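PDB 3EU8: putative glucoamylase from Bacteroides fragilis NCTC 9343, which is of unproven function but, as a putative glucoamylase, probably hydrolyses glycosidic bonds in glucose-containing oligo- or polysaccharides. Local coordinates for residues A255-F265 with Y281-N292. Sequence-based numbering, arbitrary orientation.
Sequences AGPLFWAQYSF and YFNEMRNLTLVN. With EDO (1,2-ethanediol), chain Z; EDO (1,2-ethanediol), chain I; EDO (1,2-ethanediol), chain Y.
The ring of F265 meets Y281 and M285 obliquely: its CZ lies 3.9 Å from Y281 CD1, the two side chains crossing at about a right angle, and its CE2 3.8 Å from M285 CG. M285, a selenomethionine, makes a Met-aromatic contact, with SE 58° off the ring normal. The indole of W260 carries G256 CA and P257 CD on one face, offset toward the rim, while F259 CD2 sits in plane at its edge; only CB of W260 nears L288. The bend at chi2 (-45°) brings M285 SE to 3.7 Å from A261 CA. L288 divides its branches, CD1 against A255 CB and CD2 against A261 CB. With CG anti to the backbone N (chi1 -166°), L258 lays CD1 3.6 Å from T289 OG1 and CD2 against CB and CG of N292. The T289 hydroxyl is spent on M285 O, which T289 N reaches from the opposite face of the carbonyl plane. N292 OD1 accepts from L313 N; ND2 donates to a water that donates to G256 O (2.8 Å) and, weakly, to L288 O. Loop 255-265, between strands 244-248 and 273-274, packs its 3-10 turn and flanks on helix 281-298, probably within the alpha/alpha-barrel of the six-hairpin clan. The packing is apolar and its polar connections indirect: the water and L313, also backbone-bonded to L258, satisfy buried polar atoms at the N292 end.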
# COMPACT_ATOMS: atom_id res chain seq x y z
N ALA A 255 9.80 -11.58 11.65
CA ALA A 255 8.56 -10.96 11.25
C ALA A 255 8.93 -9.70 10.50
O ALA A 255 10.02 -9.61 9.92
CB ALA A 255 7.64 -10.68 12.51
N GLY A 256 8.03 -8.72 10.47
CA GLY A 256 8.35 -7.48 9.77
C GLY A 256 7.39 -6.41 10.15
O GLY A 256 6.48 -6.67 10.94
N PRO A 257 7.58 -5.20 9.60
CA PRO A 257 6.62 -4.12 9.83
C PRO A 257 5.23 -4.44 9.29
O PRO A 257 5.10 -5.18 8.32
CB PRO A 257 7.26 -2.88 9.12
CG PRO A 257 8.27 -3.43 8.16
CD PRO A 257 8.70 -4.79 8.73
N LEU A 258 4.18 -3.87 9.88
CA LEU A 258 2.83 -4.39 9.60
C LEU A 258 2.39 -4.12 8.17
O LEU A 258 1.53 -4.84 7.66
CB LEU A 258 1.80 -3.87 10.62
CG LEU A 258 0.40 -4.52 10.74
CD1 LEU A 258 0.45 -5.96 10.33
CD2 LEU A 258 -0.23 -4.32 12.14
N PHE A 259 2.97 -3.12 7.49
CA PHE A 259 2.54 -2.81 6.10
C PHE A 259 2.77 -3.97 5.13
O PHE A 259 2.14 -4.03 4.10
CB PHE A 259 3.16 -1.49 5.55
CG PHE A 259 4.61 -1.61 5.00
CD1 PHE A 259 5.72 -1.53 5.83
CD2 PHE A 259 4.82 -1.74 3.64
CE1 PHE A 259 7.01 -1.59 5.32
CE2 PHE A 259 6.09 -1.86 3.13
CZ PHE A 259 7.19 -1.76 3.97
N TRP A 260 3.66 -4.90 5.50
CA TRP A 260 3.87 -6.11 4.71
C TRP A 260 2.63 -6.99 4.62
O TRP A 260 2.49 -7.77 3.68
CB TRP A 260 5.04 -6.93 5.25
CG TRP A 260 6.39 -6.31 5.12
CD1 TRP A 260 6.70 -5.01 4.78
CD2 TRP A 260 7.64 -6.96 5.39
NE1 TRP A 260 8.06 -4.83 4.78
CE2 TRP A 260 8.66 -6.00 5.18
CE3 TRP A 260 8.00 -8.25 5.79
CZ2 TRP A 260 10.01 -6.31 5.33
CZ3 TRP A 260 9.33 -8.54 5.95
CH2 TRP A 260 10.32 -7.58 5.73
N ALA A 261 1.75 -6.89 5.62
CA ALA A 261 0.44 -7.58 5.61
C ALA A 261 -0.60 -6.89 4.70
O ALA A 261 -1.70 -7.42 4.49
CB ALA A 261 -0.09 -7.70 7.05
N GLN A 262 -0.26 -5.73 4.14
CA GLN A 262 -1.26 -4.81 3.64
C GLN A 262 -1.11 -4.38 2.15
O GLN A 262 -2.06 -4.44 1.39
CB GLN A 262 -1.28 -3.59 4.57
CG GLN A 262 -1.64 -3.94 6.01
CD GLN A 262 -1.41 -2.83 7.00
OE1 GLN A 262 -0.78 -1.82 6.70
NE2 GLN A 262 -1.94 -3.03 8.23
N TYR A 263 0.06 -3.94 1.73
CA TYR A 263 0.21 -3.30 0.40
C TYR A 263 -0.17 -4.20 -0.77
O TYR A 263 -0.80 -3.74 -1.74
CB TYR A 263 1.63 -2.80 0.21
CG TYR A 263 2.06 -1.55 0.94
CD1 TYR A 263 1.30 -1.00 1.97
CD2 TYR A 263 3.27 -0.91 0.60
CE1 TYR A 263 1.70 0.15 2.63
CE2 TYR A 263 3.69 0.27 1.26
CZ TYR A 263 2.90 0.78 2.27
OH TYR A 263 3.28 1.88 2.97
N SER A 264 0.24 -5.48 -0.70
CA SER A 264 0.00 -6.45 -1.77
C SER A 264 -1.40 -7.05 -1.68
O SER A 264 -1.76 -7.87 -2.53
CB SER A 264 1.05 -7.58 -1.76
OG SER A 264 2.37 -7.15 -2.17
N PHE A 265 -2.18 -6.62 -0.68
CA PHE A 265 -3.53 -7.13 -0.43
C PHE A 265 -4.64 -6.06 -0.50
O PHE A 265 -5.77 -6.27 -0.05
CB PHE A 265 -3.53 -7.93 0.90
CG PHE A 265 -2.66 -9.18 0.84
CD1 PHE A 265 -3.01 -10.24 0.02
CD2 PHE A 265 -1.46 -9.24 1.50
CE1 PHE A 265 -2.22 -11.37 -0.08
CE2 PHE A 265 -0.65 -10.36 1.39
CZ PHE A 265 -1.03 -11.42 0.61
N TYR A 281 -3.31 -17.01 2.88
CA TYR A 281 -2.70 -15.68 3.03
C TYR A 281 -3.42 -14.84 4.09
O TYR A 281 -2.78 -14.08 4.85
CB TYR A 281 -2.54 -14.95 1.67
CG TYR A 281 -1.38 -15.58 0.94
CD1 TYR A 281 -0.08 -15.17 1.18
CD2 TYR A 281 -1.58 -16.70 0.12
CE1 TYR A 281 0.99 -15.80 0.57
CE2 TYR A 281 -0.51 -17.33 -0.50
CZ TYR A 281 0.77 -16.88 -0.28
OH TYR A 281 1.81 -17.56 -0.87
N PHE A 282 -4.74 -15.02 4.18
CA PHE A 282 -5.54 -14.30 5.15
C PHE A 282 -5.08 -14.64 6.56
O PHE A 282 -4.87 -13.77 7.37
CB PHE A 282 -7.05 -14.62 5.00
CG PHE A 282 -7.91 -13.86 5.99
CD1 PHE A 282 -8.43 -12.63 5.67
CD2 PHE A 282 -8.11 -14.34 7.28
CE1 PHE A 282 -9.20 -11.90 6.59
CE2 PHE A 282 -8.86 -13.61 8.19
CZ PHE A 282 -9.38 -12.38 7.85
N ASN A 283 -4.93 -15.94 6.85
CA ASN A 283 -4.58 -16.35 8.19
C ASN A 283 -3.17 -15.88 8.55
O ASN A 283 -2.92 -15.50 9.71
CB ASN A 283 -4.71 -17.86 8.33
CG ASN A 283 -6.18 -18.32 8.40
OD1 ASN A 283 -7.11 -17.51 8.46
ND2 ASN A 283 -6.38 -19.62 8.39
N GLU A 284 -2.27 -15.93 7.57
CA GLU A 284 -0.87 -15.50 7.77
C GLU A 284 -0.81 -14.02 8.08
O GLU A 284 -0.12 -13.63 9.03
CB GLU A 284 -0.02 -15.77 6.52
CG GLU A 284 1.47 -15.27 6.62
CD GLU A 284 2.35 -16.09 7.53
OE1 GLU A 284 1.86 -17.11 8.09
OE2 GLU A 284 3.54 -15.72 7.67
N MSE A 285 -1.53 -13.21 7.31
CA MSE A 285 -1.51 -11.74 7.54
C MSE A 285 -2.26 -11.30 8.78
O MSE A 285 -1.91 -10.31 9.40
CB MSE A 285 -2.00 -11.00 6.30
CG MSE A 285 -1.18 -11.32 5.02
SE MSE A 285 0.73 -11.30 5.32
CE MSE A 285 1.05 -12.81 4.26
N ARG A 286 -3.30 -12.04 9.14
CA ARG A 286 -4.01 -11.83 10.39
C ARG A 286 -3.09 -12.10 11.58
O ARG A 286 -3.09 -11.33 12.53
CB ARG A 286 -5.27 -12.70 10.47
CG ARG A 286 -5.91 -12.61 11.82
CD ARG A 286 -7.21 -13.38 11.90
NE ARG A 286 -7.58 -13.47 13.31
CZ ARG A 286 -8.55 -12.78 13.92
NH1 ARG A 286 -9.34 -11.96 13.24
NH2 ARG A 286 -8.74 -12.96 15.23
N ASN A 287 -2.33 -13.19 11.51
CA ASN A 287 -1.38 -13.56 12.55
C ASN A 287 -0.23 -12.57 12.62
O ASN A 287 0.23 -12.23 13.72
CB ASN A 287 -0.85 -15.02 12.36
CG ASN A 287 -1.80 -16.08 12.95
OD1 ASN A 287 -2.94 -15.78 13.22
ND2 ASN A 287 -1.32 -17.30 13.13
N LEU A 288 0.26 -12.11 11.48
CA LEU A 288 1.26 -10.99 11.47
C LEU A 288 0.77 -9.74 12.23
O LEU A 288 1.53 -9.11 12.97
CB LEU A 288 1.69 -10.61 10.04
CG LEU A 288 2.89 -9.65 9.91
CD1 LEU A 288 4.14 -10.12 10.68
CD2 LEU A 288 3.18 -9.48 8.42
N THR A 289 -0.50 -9.41 12.02
CA THR A 289 -1.18 -8.28 12.68
C THR A 289 -1.26 -8.58 14.17
O THR A 289 -1.01 -7.71 14.98
CB THR A 289 -2.62 -8.08 12.09
OG1 THR A 289 -2.55 -7.89 10.68
CG2 THR A 289 -3.36 -6.90 12.72
N LEU A 290 -1.60 -9.81 14.53
CA LEU A 290 -1.73 -10.19 15.94
C LEU A 290 -0.38 -10.24 16.69
O LEU A 290 -0.35 -9.92 17.89
CB LEU A 290 -2.51 -11.50 16.09
CG LEU A 290 -4.01 -11.53 15.65
CD1 LEU A 290 -4.59 -13.00 15.73
CD2 LEU A 290 -4.89 -10.58 16.44
N VAL A 291 0.71 -10.62 16.01
CA VAL A 291 2.08 -10.55 16.55
C VAL A 291 2.45 -9.09 16.91
O VAL A 291 3.05 -8.82 17.95
CB VAL A 291 3.11 -11.04 15.51
CG1 VAL A 291 4.53 -10.63 15.86
CG2 VAL A 291 2.98 -12.51 15.32
N ASN A 292 2.08 -8.18 16.01
CA ASN A 292 2.30 -6.76 16.18
C ASN A 292 1.53 -6.28 17.41
O ASN A 292 2.09 -5.63 18.30
CB ASN A 292 1.84 -6.01 14.91
CG ASN A 292 2.48 -4.62 14.77
OD1 ASN A 292 2.09 -3.68 15.42
ND2 ASN A 292 3.47 -4.51 13.88
C1 EDO Z . -5.29 -17.04 12.06
O1 EDO Z . -5.46 -15.67 12.46
C2 EDO Z . -6.59 -17.74 12.36
O2 EDO Z . -7.62 -16.77 12.08
C1 EDO I . -0.68 -18.60 9.82
O1 EDO I . -0.21 -18.65 8.47
C2 EDO I . 0.18 -19.54 10.66
O2 EDO I . -0.07 -20.83 10.16
C1 EDO Y . -4.93 -17.43 16.25
O1 EDO Y . -5.06 -16.05 15.93
C2 EDO Y . -3.48 -17.69 16.64
O2 EDO Y . -3.09 -16.85 17.73
O HOH W 1 3.95 -6.88 12.16